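Side-chain contacts in Alr1010 protein (Nostoc, PDB 3URG), which probably binds calcium ions and holds a bound sodium ion in this crystal: residues 68-73 with 79-84; 101-106 with 110-115; 58-63 with 131-136. All blocks are in the same frame, centred on the assembly; numbering follows the deposited sequence.

Running from the N terminus, the chain leaves helix 45-59 through a sodium-binding turn, residues 58-63 being the first half of contact 3, and enters strand 64-72. Contact 1 closes the first short loop, pairing residues 68-73 with 79-84 in a beta hairpin. Contact 2 then closes a second hairpin, 101-106 with 110-115. The two follow in series and share one antiparallel sheet, in which strands 77-86 and 99-104 are neighbours, and a salt bridge from Lys81 to Asp104 links them. Contact 3 closes last, when helix 127-141 packs against the end of helix 45-59, so both hairpins are nested inside its 67-residue loop.

Contact 1: residues 68-73 with 79-84; sequences WKKKSR and EEKTVE
Trp68 and Lys70 both turn CG away from their own backbone N (chi1 175° and 179°), and Glu79 does the same, which sets Lys70 and Glu79 side by side and pointing the same way. The aliphatic part of Lys70 lies over the indole: its CB sits 3.8 Å above the ring plane of Trp68, over the ring centre. On the same sheet face Lys81 approaches the indole obliquely with CD, and CG1 of Val83 comes to the ring edge near its plane. Beneath these side chains strands 64-72 and 77-86 form an antiparallel beta hairpin. Trp68 pairs with Lys81 through a nearly straight bond from Trp68 N to Lys81 O (2.7 Å), returned by Lys81 N to Trp68 O. In the next hydrogen-bonded pair, Lys70 N donates to Glu79 O (2.9 Å). The other sheet face carries Lys69 and Glu80, where CE of Lys69 passes 3.7 Å from Glu80 OE2. The tryptophan also meets the ring of Tyr113 on strand 111-116, while the ammonium of Lys81 forms a salt bridge with Asp104. Opposite charges of Lys70 and Glu79 stay 5.1 Å apart between NZ and OE1, and their attraction is probably diffuse; the contact between the two strands rests on the backbone bonds and on packing around the indole by Lys70, Lys81 and Val83.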
loop_
_atom_site.group_PDB
_atom_site.type_symbol
_atom_site.label_atom_id
_atom_site.label_comp_id
_atom_site.label_asym_id
_atom_site.label_seq_id
_atom_site.Cartn_x
_atom_site.Cartn_y
_atom_site.Cartn_z
ATOM N N TRP A 68 5.105 -0.252 11.348
ATOM C CA TRP A 68 4.409 0.941 10.895
ATOM C C TRP A 68 5.079 2.201 11.432
ATOM O O TRP A 68 5.241 2.365 12.642
ATOM C CB TRP A 68 2.950 0.896 11.346
ATOM C CG TRP A 68 2.137 2.124 11.038
ATOM C CD1 TRP A 68 2.269 2.969 9.960
ATOM C CD2 TRP A 68 1.029 2.621 11.798
ATOM N NE1 TRP A 68 1.323 3.966 10.025
ATOM C CE2 TRP A 68 0.544 3.770 11.138
ATOM C CE3 TRP A 68 0.396 2.202 12.980
ATOM C CZ2 TRP A 68 -0.537 4.502 11.610
ATOM C CZ3 TRP A 68 -0.676 2.933 13.447
ATOM C CH2 TRP A 68 -1.126 4.074 12.773
ATOM N N LYS A 69 5.480 3.091 10.529
ATOM C CA LYS A 69 6.007 4.376 10.961
ATOM C C LYS A 69 4.853 5.335 11.161
ATOM O O LYS A 69 4.346 5.930 10.205
ATOM C CB LYS A 69 7.053 4.908 9.983
ATOM C CG LYS A 69 8.441 4.479 10.389
ATOM C CD LYS A 69 9.460 4.681 9.297
ATOM C CE LYS A 69 10.855 4.302 9.781
ATOM N NZ LYS A 69 11.867 4.455 8.699
ATOM N N LYS A 70 4.420 5.435 12.414
ATOM C CA LYS A 70 3.295 6.272 12.794
ATOM C C LYS A 70 3.820 7.651 13.184
ATOM O O LYS A 70 4.425 7.826 14.250
ATOM C CB LYS A 70 2.516 5.620 13.940
ATOM C CG LYS A 70 1.319 6.422 14.433
ATOM C CD LYS A 70 0.526 5.635 15.474
ATOM C CE LYS A 70 0.035 6.526 16.603
ATOM N NZ LYS A 70 -0.995 7.510 16.173
ATOM N N LYS A 71 3.598 8.624 12.303
ATOM C CA LYS A 71 4.206 9.950 12.435
ATOM C C LYS A 71 3.313 10.945 13.185
ATOM O O LYS A 71 2.094 10.954 13.012
ATOM C CB LYS A 71 4.528 10.506 11.046
ATOM C CG LYS A 71 5.431 9.623 10.197
ATOM C CD LYS A 71 5.551 10.198 8.781
ATOM C CE LYS A 71 6.414 9.302 7.907
ATOM N NZ LYS A 71 6.489 9.792 6.505
ATOM N N SER A 72 3.920 11.793 14.009
ATOM C CA SER A 72 3.172 12.896 14.622
ATOM C C SER A 72 3.724 14.244 14.172
ATOM O O SER A 72 4.724 14.732 14.709
ATOM C CB SER A 72 3.186 12.805 16.148
ATOM O OG SER A 72 2.704 14.012 16.713
ATOM N N ARG A 73 3.062 14.840 13.186
ATOM C CA ARG A 73 3.501 16.106 12.620
ATOM C C ARG A 73 3.560 17.184 13.701
ATOM O O ARG A 73 4.472 18.004 13.729
ATOM C CB ARG A 73 2.541 16.522 11.506
ATOM C CG ARG A 73 3.080 17.585 10.574
ATOM C CD ARG A 73 2.011 18.008 9.578
ATOM N NE ARG A 73 2.533 18.895 8.540
ATOM C CZ ARG A 73 2.668 18.547 7.264
ATOM N NH1 ARG A 73 2.312 17.329 6.873
ATOM N NH2 ARG A 73 3.150 19.417 6.381
ATOM N N GLU A 79 6.540 7.198 16.038
ATOM C CA GLU A 79 6.387 5.926 16.749
ATOM C C GLU A 79 6.397 4.770 15.762
ATOM O O GLU A 79 5.439 4.575 15.005
ATOM C CB GLU A 79 5.084 5.905 17.547
ATOM C CG GLU A 79 4.897 4.663 18.426
ATOM C CD GLU A 79 3.572 4.661 19.177
ATOM O OE1 GLU A 79 2.803 5.639 19.030
ATOM O OE2 GLU A 79 3.301 3.682 19.912
ATOM N N GLU A 80 7.478 4.002 15.770
ATOM C CA GLU A 80 7.545 2.802 14.946
ATOM C C GLU A 80 6.848 1.642 15.656
ATOM O O GLU A 80 7.397 1.053 16.586
ATOM C CB GLU A 80 8.997 2.457 14.616
ATOM C CG GLU A 80 9.149 1.246 13.707
ATOM C CD GLU A 80 10.565 1.086 13.187
ATOM O OE1 GLU A 80 11.079 -0.054 13.188
ATOM O OE2 GLU A 80 11.167 2.104 12.782
ATOM N N LYS A 81 5.631 1.331 15.217
ATOM C CA LYS A 81 4.797 0.333 15.880
ATOM C C LYS A 81 4.877 -1.018 15.164
ATOM O O LYS A 81 4.962 -1.072 13.937
ATOM C CB LYS A 81 3.331 0.785 15.908
ATOM C CG LYS A 81 2.890 1.598 17.126
ATOM C CD LYS A 81 1.369 1.741 17.146
ATOM C CE LYS A 81 0.809 1.717 18.575
ATOM N NZ LYS A 81 1.236 0.490 19.336
ATOM N N THR A 82 4.823 -2.101 15.932
ATOM C CA THR A 82 4.790 -3.444 15.352
ATOM C C THR A 82 3.371 -3.971 15.397
ATOM O O THR A 82 2.798 -4.161 16.470
ATOM C CB THR A 82 5.753 -4.414 16.068
ATOM O OG1 THR A 82 7.102 -4.046 15.761
ATOM C CG2 THR A 82 5.511 -5.846 15.589
ATOM N N VAL A 83 2.789 -4.207 14.228
ATOM C CA VAL A 83 1.353 -4.428 14.167
ATOM C C VAL A 83 1.015 -5.596 13.280
ATOM O O VAL A 83 1.850 -6.045 12.503
ATOM C CB VAL A 83 0.624 -3.183 13.625
ATOM C CG1 VAL A 83 0.935 -1.968 14.496
ATOM C CG2 VAL A 83 1.026 -2.904 12.169
ATOM N N GLU A 84 -0.212 -6.087 13.400
ATOM C CA GLU A 84 -0.744 -7.001 12.402
ATOM C C GLU A 84 -1.484 -6.175 11.371
ATOM O O GLU A 84 -2.319 -5.340 11.716
ATOM C CB GLU A 84 -1.715 -8.002 13.021
ATOM C CG GLU A 84 -1.060 -9.147 13.764
ATOM C CD GLU A 84 -2.075 -10.168 14.255
ATOM O OE1 GLU A 84 -2.981 -10.542 13.480
ATOM O OE2 GLU A 84 -1.966 -10.594 15.419
#

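Contact 2: residues 101-106 with 110-115; sequences EVADIG and DDVYTA
Strands 99-104 and 111-116 run antiparallel as a beta hairpin at one margin of the five-stranded sheet, their short segments 4.6 Å apart at closest approach with N-to-C directions 145° apart. Val102 and Tyr113 form a hydrogen-bonded pair with two backbone links: Val102 N to Tyr113 O at 3.0 Å, and Tyr113 N to Val102 O at 2.8 Å. Farther toward the turn, Asp104 N donates to Asp111 O over 3.2 Å. The side chains of Val102 and Tyr113 cross at about a right angle, with CG2 of the valine against CB of the tyrosine at 3.9 Å, while CG1 of Val102 meets the methyl of Ala115 at 4.1 Å. Trp68 of strand 64-72 touches Val102 and Ala115, so the three pack together on one face of the sheet that both hairpins share. On the other face the extended Glu101 chain crosses Val112 obliquely and lays its CG against CG1 of that valine at 3.4 Å. The CG of Asp104 stands between its backbone N and carbonyl carbon (chi1 62°), a torsion that directs the carboxylate across to strand 111-116. There its plane lies 51° from that of the tyrosine ring. OD2 of Asp104 is held by a salt bridge to Lys81, which probably offsets the nearby negative charge of Asp111. The other oxygen, OD1 of Asp104, lies in the ring plane at the edge of Tyr113, 3.3 Å from CE2.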
loop_
_atom_site.group_PDB
_atom_site.type_symbol
_atom_site.label_atom_id
_atom_site.label_comp_id
_atom_site.label_asym_id
_atom_site.label_seq_id
_atom_site.Cartn_x
_atom_site.Cartn_y
_atom_site.Cartn_z
ATOM N N GLU A 101 -5.809 -1.455 7.267
ATOM C CA GLU A 101 -6.103 -1.470 8.680
ATOM C C GLU A 101 -5.086 -2.316 9.421
ATOM O O GLU A 101 -4.775 -3.424 8.988
ATOM C CB GLU A 101 -7.475 -2.049 8.922
ATOM C CG GLU A 101 -7.551 -2.714 10.259
ATOM C CD GLU A 101 -8.933 -3.166 10.555
ATOM O OE1 GLU A 101 -9.177 -3.687 11.666
ATOM O OE2 GLU A 101 -9.777 -2.994 9.655
ATOM N N VAL A 102 -4.593 -1.800 10.549
ATOM C CA VAL A 102 -3.567 -2.479 11.349
ATOM C C VAL A 102 -3.978 -2.521 12.815
ATOM O O VAL A 102 -4.708 -1.646 13.278
ATOM C CB VAL A 102 -2.186 -1.786 11.226
ATOM C CG1 VAL A 102 -1.842 -1.552 9.730
ATOM C CG2 VAL A 102 -2.157 -0.462 11.976
ATOM N N ALA A 103 -3.524 -3.540 13.542
ATOM C CA ALA A 103 -3.890 -3.673 14.952
ATOM C C ALA A 103 -2.664 -3.920 15.801
ATOM O O ALA A 103 -1.795 -4.703 15.427
ATOM C CB ALA A 103 -4.898 -4.808 15.146
ATOM N N ASP A 104 -2.568 -3.254 16.946
ATOM C CA ASP A 104 -1.593 -3.726 17.922
ATOM C C ASP A 104 -2.332 -4.544 18.967
ATOM O O ASP A 104 -3.317 -4.102 19.555
ATOM C CB ASP A 104 -0.682 -2.626 18.502
ATOM C CG ASP A 104 -1.435 -1.562 19.252
ATOM O OD1 ASP A 104 -2.533 -1.181 18.807
ATOM O OD2 ASP A 104 -0.911 -1.089 20.283
ATOM N N ILE A 105 -1.869 -5.768 19.140
ATOM C CA ILE A 105 -2.577 -6.759 19.926
ATOM C C ILE A 105 -2.018 -6.838 21.346
ATOM O O ILE A 105 -2.416 -7.688 22.141
ATOM C CB ILE A 105 -2.472 -8.112 19.231
ATOM C CG1 ILE A 105 -1.001 -8.499 19.090
ATOM C CG2 ILE A 105 -3.115 -8.037 17.858
ATOM C CD1 ILE A 105 -0.792 -9.859 18.508
ATOM N N GLY A 106 -1.097 -5.936 21.671
ATOM C CA GLY A 106 -0.514 -5.929 23.002
ATOM C C GLY A 106 -1.529 -5.795 24.125
ATOM O O GLY A 106 -1.390 -6.440 25.165
ATOM N N ASP A 110 -7.202 -4.531 22.206
ATOM C CA ASP A 110 -6.853 -4.286 20.807
ATOM C C ASP A 110 -7.208 -2.867 20.354
ATOM O O ASP A 110 -8.327 -2.397 20.567
ATOM C CB ASP A 110 -7.531 -5.309 19.887
ATOM C CG ASP A 110 -6.643 -6.510 19.583
ATOM O OD1 ASP A 110 -6.163 -7.163 20.535
ATOM O OD2 ASP A 110 -6.433 -6.807 18.386
ATOM N N ASP A 111 -6.245 -2.191 19.734
ATOM C CA ASP A 111 -6.473 -0.878 19.146
ATOM C C ASP A 111 -6.265 -0.993 17.643
ATOM O O ASP A 111 -5.196 -1.405 17.202
ATOM C CB ASP A 111 -5.480 0.139 19.698
ATOM C CG ASP A 111 -5.659 0.392 21.175
ATOM O OD1 ASP A 111 -6.806 0.297 21.664
ATOM O OD2 ASP A 111 -4.646 0.700 21.841
ATOM N N VAL A 112 -7.278 -0.637 16.860
ATOM C CA VAL A 112 -7.173 -0.695 15.403
ATOM C C VAL A 112 -6.926 0.692 14.815
ATOM O O VAL A 112 -7.483 1.686 15.283
ATOM C CB VAL A 112 -8.430 -1.284 14.776
ATOM C CG1 VAL A 112 -8.268 -1.374 13.280
ATOM C CG2 VAL A 112 -8.710 -2.659 15.367
ATOM N N TYR A 113 -6.081 0.758 13.793
ATOM C CA TYR A 113 -5.727 2.040 13.192
ATOM C C TYR A 113 -5.818 1.954 11.677
ATOM O O TYR A 113 -5.816 0.867 11.103
ATOM C CB TYR A 113 -4.293 2.438 13.552
ATOM C CG TYR A 113 -3.990 2.551 15.029
ATOM C CD1 TYR A 113 -3.958 3.793 15.662
ATOM C CD2 TYR A 113 -3.691 1.420 15.784
ATOM C CE1 TYR A 113 -3.662 3.901 17.028
ATOM C CE2 TYR A 113 -3.392 1.516 17.148
ATOM C CZ TYR A 113 -3.379 2.756 17.761
ATOM O OH TYR A 113 -3.085 2.848 19.108
ATOM N N THR A 114 -5.877 3.109 11.031
ATOM C CA THR A 114 -5.749 3.169 9.582
ATOM C C THR A 114 -4.359 3.695 9.266
ATOM O O THR A 114 -3.947 4.720 9.800
ATOM C CB THR A 114 -6.808 4.094 8.981
ATOM O OG1 THR A 114 -8.109 3.602 9.329
ATOM C CG2 THR A 114 -6.688 4.128 7.473
ATOM N N ALA A 115 -3.624 2.966 8.431
ATOM C CA ALA A 115 -2.267 3.338 8.073
ATOM C C ALA A 115 -2.109 3.339 6.554
ATOM O O ALA A 115 -2.685 2.481 5.858
ATOM C CB ALA A 115 -1.275 2.345 8.684
#

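Contact 3: residues 58-63 with 131-136; sequences DTLEFP and EAIADW. With NA (sodium ion), chain C.
The end of helix 45-59 and the sodium-binding turn after it pack on helix 127-141 through Thr59 and Leu60. CG2 of Thr59 meets the methyl of Ala132 at 3.7 Å. The same methyl receives CD2 of Leu60, a branch that also reaches CG1 of Ile133 at 3.6 Å; the leucine and isoleucine side chains cross at about a right angle. Leu60 sets CG anti to its own carbonyl carbon (chi1 -61°), and with CD1 continuing the chain (chi2 175°), the other branch, CD2, is the one turned to the helix. Across this interface the touching groups are carbon, while the hydroxyl of Thr59 is bonded to the backbone O of Tyr55 one helical turn earlier. The backbone of Leu60 serves the metal: its O binds sodium at 2.6 Å, and the carbonyl of Asp57 and three waters complete the five ligands found. Two of those waters are positioned by the turn itself. Water 1 donates to Asp58 O (2.8 Å), and water 2 accepts from Phe62 N (3.0 Å), so the backbone forms a second shell around the ion. The Phe62 ring lies beside the ion, with water 3 in the ring plane at its edge. Leu60 thus joins a buried apolar seam to a polar metal shell; the two protein carbonyls probably supply dipolar stabilisation of the cation without a carboxylate charge in the first shell.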
loop_
_atom_site.group_PDB
_atom_site.type_symbol
_atom_site.label_atom_id
_atom_site.label_comp_id
_atom_site.label_asym_id
_atom_site.label_seq_id
_atom_site.Cartn_x
_atom_site.Cartn_y
_atom_site.Cartn_z
ATOM N N ASP A 58 -6.564 -8.256 -3.325
ATOM C CA ASP A 58 -6.467 -9.614 -3.840
ATOM C C ASP A 58 -5.105 -10.262 -3.626
ATOM O O ASP A 58 -5.018 -11.470 -3.442
ATOM C CB ASP A 58 -6.765 -9.612 -5.332
ATOM C CG ASP A 58 -8.017 -10.372 -5.663
ATOM O OD1 ASP A 58 -7.953 -11.624 -5.688
ATOM O OD2 ASP A 58 -9.060 -9.718 -5.882
ATOM N N THR A 59 -4.050 -9.455 -3.664
ATOM C CA THR A 59 -2.690 -9.971 -3.764
ATOM C C THR A 59 -1.938 -10.011 -2.421
ATOM O O THR A 59 -1.128 -10.900 -2.189
ATOM C CB THR A 59 -1.896 -9.157 -4.790
ATOM O OG1 THR A 59 -2.693 -9.001 -5.979
ATOM C CG2 THR A 59 -0.560 -9.841 -5.144
ATOM N N LEU A 60 -2.196 -9.043 -1.548
ATOM C CA LEU A 60 -1.599 -9.054 -0.213
ATOM C C LEU A 60 -2.206 -10.220 0.556
ATOM O O LEU A 60 -3.395 -10.410 0.517
ATOM C CB LEU A 60 -1.894 -7.742 0.513
ATOM C CG LEU A 60 -1.358 -6.467 -0.137
ATOM C CD1 LEU A 60 -1.820 -5.216 0.630
ATOM C CD2 LEU A 60 0.167 -6.517 -0.231
ATOM N N GLU A 61 -1.405 -11.014 1.250
ATOM C CA GLU A 61 -1.979 -12.114 2.028
ATOM C C GLU A 61 -2.200 -11.739 3.491
ATOM O O GLU A 61 -1.274 -11.790 4.282
ATOM C CB GLU A 61 -1.101 -13.362 1.922
ATOM C CG GLU A 61 -1.242 -14.078 0.584
ATOM C CD GLU A 61 -2.667 -14.558 0.329
ATOM O OE1 GLU A 61 -3.318 -15.048 1.282
ATOM O OE2 GLU A 61 -3.135 -14.443 -0.826
ATOM N N PHE A 62 -3.426 -11.363 3.845
ATOM C CA PHE A 62 -3.731 -10.948 5.217
ATOM C C PHE A 62 -4.042 -12.150 6.126
ATOM O O PHE A 62 -4.624 -13.131 5.676
ATOM C CB PHE A 62 -4.930 -10.000 5.242
ATOM C CG PHE A 62 -4.781 -8.795 4.362
ATOM C CD1 PHE A 62 -3.877 -7.796 4.678
ATOM C CD2 PHE A 62 -5.580 -8.642 3.244
ATOM C CE1 PHE A 62 -3.755 -6.670 3.873
ATOM C CE2 PHE A 62 -5.462 -7.520 2.433
ATOM C CZ PHE A 62 -4.547 -6.539 2.749
ATOM N N PRO A 63 -3.674 -12.065 7.412
ATOM C CA PRO A 63 -2.986 -10.926 8.013
ATOM C C PRO A 63 -1.495 -11.146 7.934
ATOM O O PRO A 63 -1.057 -12.266 7.774
ATOM C CB PRO A 63 -3.416 -10.996 9.488
ATOM C CG PRO A 63 -4.004 -12.405 9.681
ATOM C CD PRO A 63 -3.897 -13.142 8.391
ATOM N N GLU A 131 5.863 -8.627 -3.316
ATOM C CA GLU A 131 5.808 -8.079 -4.669
ATOM C C GLU A 131 4.762 -6.966 -4.818
ATOM O O GLU A 131 5.050 -5.899 -5.379
ATOM C CB GLU A 131 5.539 -9.197 -5.674
ATOM C CG GLU A 131 5.515 -8.733 -7.121
ATOM C CD GLU A 131 5.321 -9.892 -8.068
ATOM O OE1 GLU A 131 4.161 -10.169 -8.433
ATOM O OE2 GLU A 131 6.331 -10.533 -8.433
ATOM N N ALA A 132 3.554 -7.212 -4.315
ATOM C CA ALA A 132 2.469 -6.230 -4.423
ATOM C C ALA A 132 2.811 -4.951 -3.669
ATOM O O ALA A 132 2.555 -3.852 -4.137
ATOM C CB ALA A 132 1.159 -6.812 -3.914
ATOM N N ILE A 133 3.391 -5.085 -2.488
ATOM C CA ILE A 133 3.831 -3.890 -1.777
ATOM C C ILE A 133 4.895 -3.119 -2.564
ATOM O O ILE A 133 4.822 -1.893 -2.677
ATOM C CB ILE A 133 4.361 -4.229 -0.372
ATOM C CG1 ILE A 133 3.213 -4.728 0.512
ATOM C CG2 ILE A 133 4.981 -2.988 0.259
ATOM C CD1 ILE A 133 3.681 -5.202 1.903
ATOM N N ALA A 134 5.884 -3.842 -3.096
ATOM C CA ALA A 134 6.923 -3.241 -3.935
ATOM C C ALA A 134 6.356 -2.554 -5.189
ATOM O O ALA A 134 6.883 -1.532 -5.636
ATOM C CB ALA A 134 7.948 -4.292 -4.333
ATOM N N ASP A 135 5.301 -3.124 -5.763
ATOM C CA ASP A 135 4.683 -2.533 -6.956
ATOM C C ASP A 135 4.080 -1.183 -6.584
ATOM O O ASP A 135 4.167 -0.200 -7.338
ATOM C CB ASP A 135 3.577 -3.439 -7.503
ATOM C CG ASP A 135 4.106 -4.621 -8.311
ATOM O OD1 ASP A 135 3.318 -5.566 -8.521
ATOM O OD2 ASP A 135 5.287 -4.621 -8.736
ATOM N N TRP A 136 3.442 -1.142 -5.421
ATOM C CA TRP A 136 2.794 0.091 -4.972
ATOM C C TRP A 136 3.854 1.148 -4.655
ATOM O O TRP A 136 3.744 2.295 -5.075
ATOM C CB TRP A 136 1.902 -0.185 -3.746
ATOM C CG TRP A 136 1.327 1.064 -3.118
ATOM C CD1 TRP A 136 1.514 1.495 -1.839
ATOM C CD2 TRP A 136 0.484 2.039 -3.751
ATOM N NE1 TRP A 136 0.838 2.670 -1.629
ATOM C CE2 TRP A 136 0.197 3.030 -2.788
ATOM C CE3 TRP A 136 -0.053 2.172 -5.037
ATOM C CZ2 TRP A 136 -0.606 4.138 -3.064
ATOM C CZ3 TRP A 136 -0.866 3.283 -5.310
ATOM C CH2 TRP A 136 -1.122 4.248 -4.331
HETATM NA NA NA C . -5.959 -10.628 0.411
HETATM O O HOH W 1 -6.306 -12.777 -1.271
HETATM O O HOH W 2 -5.984 -12.371 2.542
HETATM O O HOH W 3 -8.606 -9.921 1.201
#